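Local coordinates for Mgp-operon protein 3 (Mycoplasma pneumoniae, PDB 6RJ1) that probably helps the bacterium adhere to host cells, as an extracellular adhesion protein, perhaps through sugars, at residues D671-N676 with N773-F778. Residues are numbered along the deposited sequence; the frame is centred on the assembly and turned at random.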
ATOM      1  N   ASP A 671      17.828  -2.969   4.276  1.00 61.69           N
ATOM      2  CA  ASP A 671      17.037  -2.363   3.208  1.00 60.72           C
ATOM      3  C   ASP A 671      15.699  -1.843   3.701  1.00 65.95           C
ATOM      4  O   ASP A 671      15.208  -0.844   3.184  1.00 66.75           O
ATOM      5  CB  ASP A 671      16.811  -3.383   2.088  1.00 61.54           C
ATOM      6  CG  ASP A 671      18.016  -3.695   1.210  1.00 67.92           C
ATOM      7  OD1 ASP A 671      19.161  -3.401   1.628  1.00 67.42           O
ATOM      8  OD2 ASP A 671      17.816  -4.229   0.111  1.00 75.36           O
ATOM      9  N   ALA A 672      15.083  -2.534   4.662  1.00 62.03           N
ATOM     10  CA  ALA A 672      13.779  -2.140   5.178  1.00 61.08           C
ATOM     11  C   ALA A 672      13.882  -1.053   6.225  1.00 65.65           C
ATOM     12  O   ALA A 672      12.967  -0.246   6.354  1.00 66.54           O
ATOM     13  CB  ALA A 672      13.067  -3.348   5.749  1.00 61.71           C
ATOM     14  N   LEU A 673      14.989  -1.028   6.977  1.00 60.95           N
ATOM     15  CA  LEU A 673      15.205  -0.080   8.058  1.00 59.25           C
ATOM     16  C   LEU A 673      16.063   1.133   7.662  1.00 61.92           C
ATOM     17  O   LEU A 673      16.239   2.047   8.471  1.00 61.58           O
ATOM     18  CB  LEU A 673      15.790  -0.831   9.262  1.00 59.21           C
ATOM     19  CG  LEU A 673      14.807  -1.508  10.232  1.00 63.76           C
ATOM     20  CD1 LEU A 673      14.072  -2.681   9.592  1.00 63.89           C
ATOM     21  CD2 LEU A 673      15.531  -2.011  11.457  1.00 66.01           C
ATOM     22  N   GLY A 674      16.534   1.152   6.413  1.00 58.54           N
ATOM     23  CA  GLY A 674      17.343   2.231   5.851  1.00 58.62           C
ATOM     24  C   GLY A 674      18.670   2.413   6.547  1.00 63.64           C
ATOM     25  O   GLY A 674      19.022   3.533   6.927  1.00 63.96           O
ATOM     26  N   LEU A 675      19.403   1.301   6.724  1.00 59.73           N
ATOM     27  CA  LEU A 675      20.663   1.266   7.447  1.00 60.06           C
ATOM     28  C   LEU A 675      21.911   1.165   6.550  1.00 66.26           C
ATOM     29  O   LEU A 675      23.030   1.075   7.057  1.00 66.61           O
ATOM     30  CB  LEU A 675      20.614   0.125   8.477  1.00 60.09           C
ATOM     31  CG  LEU A 675      19.653   0.318   9.646  1.00 64.06           C
ATOM     32  CD1 LEU A 675      19.287  -1.007  10.262  1.00 64.13           C
ATOM     33  CD2 LEU A 675      20.251   1.227  10.700  1.00 65.98           C
ATOM     34  N   ASN A 676      21.726   1.217   5.231  1.00 63.72           N
ATOM     35  CA  ASN A 676      22.831   1.163   4.283  1.00 63.40           C
ATOM     36  C   ASN A 676      23.313   2.583   3.995  1.00 69.03           C
ATOM     37  O   ASN A 676      22.557   3.414   3.489  1.00 67.79           O
ATOM     38  CB  ASN A 676      22.428   0.418   3.002  1.00 60.59           C
ATOM     39  CG  ASN A 676      22.012  -1.015   3.231  1.00 70.13           C
ATOM     40  OD1 ASN A 676      22.788  -1.840   3.720  1.00 69.60           O
ATOM     41  ND2 ASN A 676      20.779  -1.345   2.878  1.00 54.54           N
ATOM     42  N   ASN A 773       5.093  -5.709  14.147  1.00 66.58           N
ATOM     43  CA  ASN A 773       6.315  -5.727  13.345  1.00 65.76           C
ATOM     44  C   ASN A 773       6.960  -4.333  13.314  1.00 69.42           C
ATOM     45  O   ASN A 773       6.264  -3.330  13.479  1.00 68.73           O
ATOM     46  CB  ASN A 773       6.026  -6.231  11.920  1.00 63.45           C
ATOM     47  CG  ASN A 773       5.599  -5.153  10.953  1.00 74.41           C
ATOM     48  OD1 ASN A 773       6.425  -4.528  10.284  1.00 62.84           O
ATOM     49  ND2 ASN A 773       4.304  -4.899  10.865  1.00 64.15           N
ATOM     50  N   SER A 774       8.282  -4.283  13.063  1.00 66.02           N
ATOM     51  CA  SER A 774       9.077  -3.051  12.938  1.00 65.38           C
ATOM     52  C   SER A 774       9.860  -3.116  11.624  1.00 68.33           C
ATOM     53  O   SER A 774      10.955  -2.557  11.514  1.00 68.39           O
ATOM     54  CB  SER A 774      10.041  -2.926  14.120  1.00 67.93           C
ATOM     55  OG  SER A 774      10.932  -4.027  14.142  1.00 72.12           O
ATOM     56  N   LEU A 775       9.276  -3.811  10.633  1.00 63.59           N
ATOM     57  CA  LEU A 775       9.882  -4.125   9.353  1.00 62.53           C
ATOM     58  C   LEU A 775       9.196  -3.463   8.170  1.00 64.57           C
ATOM     59  O   LEU A 775       9.879  -3.045   7.229  1.00 64.60           O
ATOM     60  CB  LEU A 775       9.799  -5.660   9.189  1.00 62.54           C
ATOM     61  CG  LEU A 775      10.938  -6.488   8.556  1.00 66.98           C
ATOM     62  CD1 LEU A 775      10.423  -7.316   7.412  1.00 66.72           C
ATOM     63  CD2 LEU A 775      12.144  -5.670   8.160  1.00 69.28           C
ATOM     64  N   LEU A 776       7.855  -3.426   8.181  1.00 58.50           N
ATOM     65  CA  LEU A 776       7.065  -2.934   7.057  1.00 57.33           C
ATOM     66  C   LEU A 776       6.545  -1.541   7.251  1.00 62.77           C
ATOM     67  O   LEU A 776       5.988  -1.228   8.307  1.00 62.87           O
ATOM     68  CB  LEU A 776       5.903  -3.897   6.737  1.00 56.51           C
ATOM     69  CG  LEU A 776       6.218  -5.390   6.751  1.00 60.59           C
ATOM     70  CD1 LEU A 776       4.962  -6.205   6.777  1.00 60.59           C
ATOM     71  CD2 LEU A 776       7.118  -5.793   5.591  1.00 62.93           C
ATOM     72  N   ASN A 777       6.715  -0.700   6.224  1.00 59.19           N
ATOM     73  CA  ASN A 777       6.208   0.660   6.265  1.00 58.50           C
ATOM     74  C   ASN A 777       4.737   0.699   5.863  1.00 61.99           C
ATOM     75  O   ASN A 777       4.249  -0.198   5.179  1.00 61.41           O
ATOM     76  CB  ASN A 777       7.066   1.626   5.453  1.00 55.32           C
ATOM     77  CG  ASN A 777       7.057   3.031   6.012  1.00 67.42           C
ATOM     78  OD1 ASN A 777       6.278   3.385   6.898  1.00 54.41           O
ATOM     79  ND2 ASN A 777       7.922   3.874   5.506  1.00 63.36           N
ATOM     80  N   PHE A 778       4.026   1.712   6.339  1.00 58.77           N
ATOM     81  CA  PHE A 778       2.601   1.885   6.094  1.00 58.71           C
ATOM     82  C   PHE A 778       2.320   3.371   5.904  1.00 61.23           C
ATOM     83  O   PHE A 778       2.922   4.196   6.573  1.00 60.82           O
ATOM     84  CB  PHE A 778       1.826   1.283   7.282  1.00 60.67           C
ATOM     85  CG  PHE A 778       0.389   1.698   7.460  1.00 62.13           C
ATOM     86  CD1 PHE A 778      -0.629   1.043   6.781  1.00 63.44           C
ATOM     87  CD2 PHE A 778       0.044   2.692   8.361  1.00 65.41           C
ATOM     88  CE1 PHE A 778      -1.961   1.401   6.973  1.00 65.42           C
ATOM     89  CE2 PHE A 778      -1.291   3.049   8.549  1.00 66.27           C
ATOM     90  CZ  PHE A 778      -2.284   2.399   7.852  1.00 63.75           C
TER
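One methyl of Leu-775, CD2, serves both apolar contacts with the last turn of helix 666-673. It approaches Ala-672 CB at 3.5 Å and Leu-673 CD1 at 3.8 Å. Ala-672 points its methyl toward the loop, where it also meets the carbonyl oxygen of Leu-775. The CA-CB bond of Leu-775 faces away from the helix, and the side chain bends back so that CD2 reaches it. Leu-673 leaves the helix to one side and brings CD1 to the loop; the two leucine side chains cross at about a right angle, meeting through single methyls rather than lying alongside. Its CD1 also rests 3.7 Å from Ser-774 O. The loop backbone is shaped by Asn-773, whose OD1 accepts from Leu-775 N (3.0 Å) and, almost in line with its C=O, from Leu-776 N (2.8 Å, N-H...O angle 171°): an Asx turn through the first, extended to an Asx motif by the second, which together hold the backbone on both sides of Leu-775. Beside the contact, Gln-692 links the segments, its NE2 bonding Ala-672 O and its OE1 Asn-777 N, while Arg-806 takes the carbonyls of Asn-773 and Leu-776. No hydrogen bond joins 671-676 directly to 773-778: this buried packing of helix end on the loop before strand 779-786 rests on methyl groups set against one another and against two loop carbonyls, an undirected contact beside which Gln-692 provides a polar link.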